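Local coordinates for protein viral CASP8 and FADD-like apoptosis regulator (Molluscum contagiosum virus subtype 1, PDB 2BBR) that inhibits death-receptor-induced apoptosis by interfering with caspase-8 recruitment and activation at the death-inducing signaling complex, and suppresses host NF-kappa-B activation, at residues 117-122 with 128-133; 124-129 with 140-145; 147-150 with 156-159. All coordinates share one frame; numbering follows the deposited sequence.

Interaction 1: residues 117-122 with 128-133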
loop_
_atom_site.group_PDB
_atom_site.type_symbol
_atom_site.label_atom_id
_atom_site.label_comp_id
_atom_site.label_asym_id
_atom_site.label_seq_id
_atom_site.Cartn_x
_atom_site.Cartn_y
_atom_site.Cartn_z
ATOM N N LEU A 117 19.371 -5.958 -0.334
ATOM C CA LEU A 117 20.715 -6.212 0.169
ATOM C C LEU A 117 21.046 -5.254 1.315
ATOM O O LEU A 117 21.654 -5.658 2.306
ATOM C CB LEU A 117 21.739 -6.075 -0.962
ATOM C CG LEU A 117 21.582 -7.076 -2.114
ATOM C CD1 LEU A 117 22.687 -6.864 -3.138
ATOM C CD2 LEU A 117 21.632 -8.498 -1.572
ATOM N N PHE A 118 20.646 -3.989 1.185
ATOM C CA PHE A 118 20.898 -3.012 2.246
ATOM C C PHE A 118 20.199 -3.473 3.518
ATOM O O PHE A 118 20.757 -3.397 4.613
ATOM C CB PHE A 118 20.349 -1.621 1.894
ATOM C CG PHE A 118 21.026 -0.956 0.727
ATOM C CD1 PHE A 118 22.306 -1.321 0.323
ATOM C CD2 PHE A 118 20.380 0.073 0.048
ATOM C CE1 PHE A 118 22.929 -0.669 -0.742
ATOM C CE2 PHE A 118 20.993 0.729 -1.014
ATOM C CZ PHE A 118 22.270 0.358 -1.411
ATOM N N ALA A 119 18.963 -3.942 3.369
ATOM C CA ALA A 119 18.182 -4.405 4.509
ATOM C C ALA A 119 18.844 -5.581 5.215
ATOM O O ALA A 119 18.936 -5.607 6.443
ATOM C CB ALA A 119 16.777 -4.791 4.058
ATOM N N CYS A 120 19.296 -6.559 4.437
ATOM C CA CYS A 120 19.936 -7.736 5.009
ATOM C C CYS A 120 21.282 -7.413 5.659
ATOM O O CYS A 120 21.724 -8.126 6.557
ATOM C CB CYS A 120 20.086 -8.826 3.943
ATOM S SG CYS A 120 18.490 -9.528 3.419
ATOM N N ASN A 121 21.933 -6.343 5.211
ATOM C CA ASN A 121 23.203 -5.938 5.805
ATOM C C ASN A 121 22.922 -5.251 7.137
ATOM O O ASN A 121 23.685 -5.395 8.091
ATOM C CB ASN A 121 23.976 -4.994 4.881
ATOM C CG ASN A 121 24.714 -5.731 3.782
ATOM O OD1 ASN A 121 25.219 -6.834 3.995
ATOM N ND2 ASN A 121 24.798 -5.121 2.608
ATOM N N LEU A 122 21.822 -4.503 7.197
ATOM C CA LEU A 122 21.433 -3.821 8.428
ATOM C C LEU A 122 21.002 -4.853 9.459
ATOM O O LEU A 122 21.333 -4.745 10.638
ATOM C CB LEU A 122 20.271 -2.857 8.173
ATOM C CG LEU A 122 20.579 -1.503 7.539
ATOM C CD1 LEU A 122 19.280 -0.743 7.303
ATOM C CD2 LEU A 122 21.501 -0.712 8.457
ATOM N N THR A 128 16.094 -14.543 5.639
ATOM C CA THR A 128 15.125 -15.633 5.552
ATOM C C THR A 128 13.727 -15.162 5.168
ATOM O O THR A 128 12.850 -15.975 4.872
ATOM C CB THR A 128 15.024 -16.402 6.885
ATOM O OG1 THR A 128 14.597 -15.511 7.924
ATOM C CG2 THR A 128 16.370 -17.005 7.255
ATOM N N ALA A 129 13.517 -13.848 5.168
ATOM C CA ALA A 129 12.218 -13.288 4.820
ATOM C C ALA A 129 12.251 -12.638 3.445
ATOM O O ALA A 129 11.228 -12.166 2.947
ATOM C CB ALA A 129 11.797 -12.262 5.867
ATOM N N LEU A 130 13.429 -12.619 2.832
ATOM C CA LEU A 130 13.597 -12.004 1.523
ATOM C C LEU A 130 14.352 -12.889 0.542
ATOM O O LEU A 130 15.234 -13.660 0.928
ATOM C CB LEU A 130 14.350 -10.683 1.670
ATOM C CG LEU A 130 13.738 -9.628 2.592
ATOM C CD1 LEU A 130 14.737 -8.502 2.804
ATOM C CD2 LEU A 130 12.444 -9.107 1.985
ATOM N N SER A 131 13.999 -12.767 -0.734
ATOM C CA SER A 131 14.651 -13.523 -1.794
ATOM C C SER A 131 14.660 -12.646 -3.038
ATOM O O SER A 131 14.123 -11.535 -3.026
ATOM C CB SER A 131 13.898 -14.823 -2.089
ATOM O OG SER A 131 12.673 -14.568 -2.752
ATOM N N GLU A 132 15.262 -13.151 -4.109
ATOM C CA GLU A 132 15.347 -12.410 -5.360
ATOM C C GLU A 132 13.977 -12.173 -5.988
ATOM O O GLU A 132 13.850 -11.419 -6.951
ATOM C CB GLU A 132 16.263 -13.152 -6.338
ATOM C CG GLU A 132 17.667 -13.351 -5.784
ATOM C CD GLU A 132 18.612 -14.011 -6.766
ATOM O OE1 GLU A 132 18.923 -13.393 -7.804
ATOM O OE2 GLU A 132 19.046 -15.152 -6.497
ATOM N N SER A 133 12.947 -12.811 -5.440
ATOM C CA SER A 133 11.603 -12.628 -5.969
ATOM C C SER A 133 10.758 -11.698 -5.098
ATOM O O SER A 133 9.619 -11.390 -5.440
ATOM C CB SER A 133 10.897 -13.979 -6.111
ATOM O OG SER A 133 10.767 -14.625 -4.857
#
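Between residues 117-122 and 128-133 the closest approach is that of Cys120 to Leu130. The contact is apolar. The sulfur of Cys120 meets one methyl of Leu130, with SG 3.9 Å from CD1. The same CD1 also approaches the methyl of Ala119 from the loop side, at 4.4 Å from Ala119 CB. One branch of the leucine therefore faces two successive residues of the last helical turns.

The torsions of Leu130 explain this reach. Its CG lies anti to the carbonyl carbon (chi1 -58°), and CD1 continues the chain outward, anti to CA (chi2 170°). CD1 becomes the far tip of the side chain. The other branch, CD2, turns to Ala142 of helix 136-145. On the helix side, the CB of Cys120 is directed toward the loop, and SG is the atom that touches the methyl.

Polar contacts occur within the loop itself. Ser131 OG accepts the backbone N-H of Ser133 at 3.2 Å from Ser133 N, which makes an ST turn. The hydroxyl of Ser133 also donates to it, with Ser133 OG 2.8 Å from Ser131 OG. The backbone N of Ser131 is bonded to Ser134 OG. These bonds shape the chain just beyond Leu130.

Both Ala119 and Leu130 also touch Leu139 of helix 136-145. The chemistry implies a small apolar junction. It is joined by van der Waals and hydrophobic contact, so the leucine is positioned by shape and not by directional bonds.

Interaction 2: residues 124-129 with 140-145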
loop_
_atom_site.group_PDB
_atom_site.type_symbol
_atom_site.label_atom_id
_atom_site.label_comp_id
_atom_site.label_asym_id
_atom_site.label_seq_id
_atom_site.Cartn_x
_atom_site.Cartn_y
_atom_site.Cartn_z
ATOM N N PRO A 124 20.858 -9.027 9.268
ATOM C CA PRO A 124 21.006 -10.315 8.582
ATOM C C PRO A 124 19.849 -11.292 8.786
ATOM O O PRO A 124 19.665 -12.214 7.990
ATOM C CB PRO A 124 22.330 -10.846 9.132
ATOM C CG PRO A 124 22.393 -10.244 10.499
ATOM C CD PRO A 124 21.946 -8.828 10.241
ATOM N N SER A 125 19.069 -11.091 9.843
ATOM C CA SER A 125 17.933 -11.966 10.127
ATOM C C SER A 125 16.876 -11.888 9.025
ATOM O O SER A 125 16.081 -12.811 8.844
ATOM C CB SER A 125 17.291 -11.589 11.465
ATOM O OG SER A 125 18.230 -11.651 12.525
ATOM N N LEU A 126 16.881 -10.783 8.285
ATOM C CA LEU A 126 15.917 -10.565 7.212
ATOM C C LEU A 126 16.147 -11.438 5.985
ATOM O O LEU A 126 15.269 -11.565 5.134
ATOM C CB LEU A 126 15.934 -9.094 6.796
ATOM C CG LEU A 126 15.436 -8.109 7.854
ATOM C CD1 LEU A 126 15.633 -6.689 7.367
ATOM C CD2 LEU A 126 13.970 -8.382 8.152
ATOM N N SER A 127 17.324 -12.045 5.892
ATOM C CA SER A 127 17.641 -12.887 4.747
ATOM C C SER A 127 16.630 -14.013 4.544
ATOM O O SER A 127 16.336 -14.392 3.410
ATOM C CB SER A 127 19.046 -13.475 4.896
ATOM O OG SER A 127 19.130 -14.310 6.034
ATOM N N THR A 128 16.094 -14.543 5.639
ATOM C CA THR A 128 15.125 -15.633 5.552
ATOM C C THR A 128 13.727 -15.162 5.168
ATOM O O THR A 128 12.850 -15.975 4.872
ATOM C CB THR A 128 15.024 -16.402 6.885
ATOM O OG1 THR A 128 14.597 -15.511 7.924
ATOM C CG2 THR A 128 16.370 -17.005 7.255
ATOM N N ALA A 129 13.517 -13.848 5.168
ATOM C CA ALA A 129 12.218 -13.288 4.820
ATOM C C ALA A 129 12.251 -12.638 3.445
ATOM O O ALA A 129 11.228 -12.166 2.947
ATOM C CB ALA A 129 11.797 -12.262 5.867
ATOM N N VAL A 140 8.963 -4.114 2.629
ATOM C CA VAL A 140 8.404 -3.247 3.662
ATOM C C VAL A 140 7.838 -4.078 4.814
ATOM O O VAL A 140 8.113 -3.796 5.980
ATOM C CB VAL A 140 7.305 -2.321 3.087
ATOM C CG1 VAL A 140 6.646 -1.521 4.213
ATOM C CG2 VAL A 140 7.910 -1.383 2.054
ATOM N N LEU A 141 7.065 -5.109 4.498
ATOM C CA LEU A 141 6.505 -5.940 5.554
ATOM C C LEU A 141 7.604 -6.627 6.359
ATOM O O LEU A 141 7.496 -6.749 7.580
ATOM C CB LEU A 141 5.540 -6.979 4.972
ATOM C CG LEU A 141 4.234 -6.410 4.402
ATOM C CD1 LEU A 141 3.393 -7.549 3.845
ATOM C CD2 LEU A 141 3.462 -5.667 5.483
ATOM N N ALA A 142 8.658 -7.076 5.686
ATOM C CA ALA A 142 9.762 -7.730 6.382
ATOM C C ALA A 142 10.405 -6.761 7.376
ATOM O O ALA A 142 10.725 -7.137 8.506
ATOM C CB ALA A 142 10.794 -8.231 5.382
ATOM N N LEU A 143 10.596 -5.515 6.955
ATOM C CA LEU A 143 11.176 -4.505 7.834
ATOM C C LEU A 143 10.226 -4.209 8.993
ATOM O O LEU A 143 10.663 -4.036 10.131
ATOM C CB LEU A 143 11.462 -3.219 7.052
ATOM C CG LEU A 143 12.598 -3.293 6.026
ATOM C CD1 LEU A 143 12.524 -2.096 5.092
ATOM C CD2 LEU A 143 13.945 -3.354 6.728
ATOM N N GLU A 144 8.928 -4.155 8.705
ATOM C CA GLU A 144 7.930 -3.903 9.741
ATOM C C GLU A 144 7.933 -5.020 10.772
ATOM O O GLU A 144 7.837 -4.778 11.974
ATOM C CB GLU A 144 6.521 -3.870 9.145
ATOM C CG GLU A 144 6.071 -2.575 8.518
ATOM C CD GLU A 144 4.627 -2.661 8.052
ATOM O OE1 GLU A 144 3.793 -3.225 8.797
ATOM O OE2 GLU A 144 4.332 -2.164 6.949
ATOM N N ASN A 145 8.031 -6.252 10.289
ATOM C CA ASN A 145 7.971 -7.405 11.167
ATOM C C ASN A 145 9.090 -7.534 12.185
ATOM O O ASN A 145 8.923 -8.233 13.188
ATOM C CB ASN A 145 7.817 -8.685 10.336
ATOM C CG ASN A 145 6.466 -8.756 9.642
ATOM O OD1 ASN A 145 5.521 -8.076 10.044
ATOM N ND2 ASN A 145 6.363 -9.588 8.609
#
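Leu126 and Leu143 share similar torsions but use different branches. In Leu126, CG is anti to the carbonyl carbon (chi1 -66°). CD1 lies anti to CA (chi2 174°) and ends beside Leu143, while CD2 is directed at the helix backbone. In Leu143, CG is likewise anti to the carbonyl carbon. Its CB leaves the backbone away from the loop, but the CD2 branch comes back toward it. The two methyls meet there, with Leu126 CD1 3.8 Å from Leu143 CD2. The side chains cross at about a right angle.

The second branch of Leu126 lies against the helix backbone. Its CD2 is 3.5 Å from Ala142 O and 4.2 Å from Ala142 CB. The leucine thus straddles two consecutive helix residues, one branch to each. Ala129 adds a methyl-to-methyl contact, with its CB 4.2 Å from Ala142 CB. Ala129 CA and Ala142 CA lie 6.3 Å apart, the shortest CA distance between the two segments, so small side chains let the loop come close here.

The loop side includes a short 3-10 turn, 124-126. Pro124 O accepts twice from Ser127. Ser127 OG is 2.9 Å from Pro124 O and almost in line with the carbonyl bond (177°), and the backbone N-H also donates. Farther on, Ala129 N donates to Leu126 O at 2.9 Å. These bonds hold Leu126 and Ala129 on a compact turn that faces the helix.

Helix 136-145 has other neighbours. Leu143 also packs on Leu157 of helix 155-163. Glu144 forms a salt bridge with Arg97 and a hydrogen bond with Tyr96 on helix 95-104, while Val140 and Leu141 reach Phe30 of helix 22-31, within the first death effector domain.

Interaction 3: residues 147-150 with 156-159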
loop_
_atom_site.group_PDB
_atom_site.type_symbol
_atom_site.label_atom_id
_atom_site.label_comp_id
_atom_site.label_asym_id
_atom_site.label_seq_id
_atom_site.Cartn_x
_atom_site.Cartn_y
_atom_site.Cartn_z
ATOM N N GLY A 147 10.479 -4.654 13.357
ATOM C CA GLY A 147 10.470 -3.356 14.009
ATOM C C GLY A 147 11.342 -2.253 13.442
ATOM O O GLY A 147 11.546 -1.237 14.109
ATOM N N LEU A 148 11.856 -2.423 12.228
ATOM C CA LEU A 148 12.699 -1.388 11.635
ATOM C C LEU A 148 11.903 -0.214 11.069
ATOM O O LEU A 148 12.416 0.908 10.996
ATOM C CB LEU A 148 13.611 -1.985 10.562
ATOM C CG LEU A 148 14.839 -2.695 11.148
ATOM C CD1 LEU A 148 15.563 -3.474 10.067
ATOM C CD2 LEU A 148 15.772 -1.670 11.782
ATOM N N VAL A 149 10.666 -0.473 10.656
ATOM C CA VAL A 149 9.790 0.578 10.149
ATOM C C VAL A 149 8.378 0.323 10.660
ATOM O O VAL A 149 8.040 -0.791 11.067
ATOM C CB VAL A 149 9.738 0.640 8.597
ATOM C CG1 VAL A 149 11.127 0.847 8.030
ATOM C CG2 VAL A 149 9.107 -0.613 8.042
ATOM N N SER A 150 7.565 1.369 10.647
ATOM C CA SER A 150 6.180 1.287 11.082
ATOM C C SER A 150 5.474 2.475 10.452
ATOM O O SER A 150 6.117 3.322 9.835
ATOM C CB SER A 150 6.092 1.393 12.600
ATOM O OG SER A 150 6.386 2.719 13.001
ATOM N N VAL A 156 14.366 4.504 8.354
ATOM C CA VAL A 156 15.302 3.469 7.931
ATOM C C VAL A 156 15.175 3.274 6.421
ATOM O O VAL A 156 16.180 3.163 5.712
ATOM C CB VAL A 156 15.038 2.129 8.658
ATOM C CG1 VAL A 156 15.852 1.015 8.012
ATOM C CG2 VAL A 156 15.411 2.263 10.131
ATOM N N LEU A 157 13.940 3.232 5.933
ATOM C CA LEU A 157 13.704 3.076 4.505
ATOM C C LEU A 157 14.151 4.320 3.746
ATOM O O LEU A 157 14.689 4.222 2.645
ATOM C CB LEU A 157 12.224 2.809 4.231
ATOM C CG LEU A 157 11.837 1.345 4.027
ATOM C CD1 LEU A 157 10.328 1.218 3.930
ATOM C CD2 LEU A 157 12.510 0.816 2.763
ATOM N N ALA A 158 13.916 5.494 4.326
ATOM C CA ALA A 158 14.347 6.735 3.689
ATOM C C ALA A 158 15.868 6.706 3.545
ATOM O O ALA A 158 16.412 7.100 2.510
ATOM C CB ALA A 158 13.921 7.935 4.524
ATOM N N ASP A 159 16.549 6.239 4.589
ATOM C CA ASP A 159 18.006 6.143 4.577
ATOM C C ASP A 159 18.475 5.198 3.478
ATOM O O ASP A 159 19.472 5.460 2.802
ATOM C CB ASP A 159 18.541 5.620 5.914
ATOM C CG ASP A 159 18.349 6.597 7.055
ATOM O OD1 ASP A 159 18.184 7.807 6.797
ATOM O OD2 ASP A 159 18.384 6.145 8.217
HETATM O O HOH W 1 12.341 3.574 10.239
#
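Val156 meets the loop 147-150 through its CB and one of its methyls. Its CB is 3.7 Å from Leu148 O and 4.2 Å from Val149 CG1. From CB the side chain forks. CG2 stands beside the backbone N, anti to the carbonyl carbon, and this turns it to the loop. It lies 3.4 Å from Leu148 O and 4.3 Å from Leu148 CD2. CG1 is anti to the backbone N (chi1 170°) and leads to Leu122 at the end of helix 109-122.

The loop joins two consecutive helices of the second death effector domain, a helical fold of the death superfamily. Gly147, with positive phi, is the C' residue of a Schellman motif that ends helix 136-145. Leu148 N bonds to Leu143 O, and Gly147 N to Glu144 O. The chain then turns toward the start of helix 155-163.

A water bridges the two backbones. It donates to Leu148 O at 2.8 Å and accepts from Val156 N at 2.9 Å, so it ties the loop carbonyl to an amide in the first turn of the helix. Val149 CG1 touches Leu157 CG at 4.1 Å as well as Val156; the Val149 side chain runs at about a right angle to both. Leu157 is buried and also touches Met100 of helix 95-104 and Leu173 of helix 167-187.

Overall arrangement
The three contacts follow the chain through the second death effector domain. Interactions 1 and 2 overlap: their centres are about 7 Å apart, and their segments share residues 128-129. They set the loop after helix 109-122 against that helix and against helix 136-145. Interaction 3 comes later, at the turn into helix 155-163. Its centre is about 11 Å from that of interaction 2 and about 14 Å from that of interaction 1. Leu143 links interactions 2 and 3, packing on Val149. The three contacts lie on the same side of the chain's centre and join three successive helices through their connecting loops.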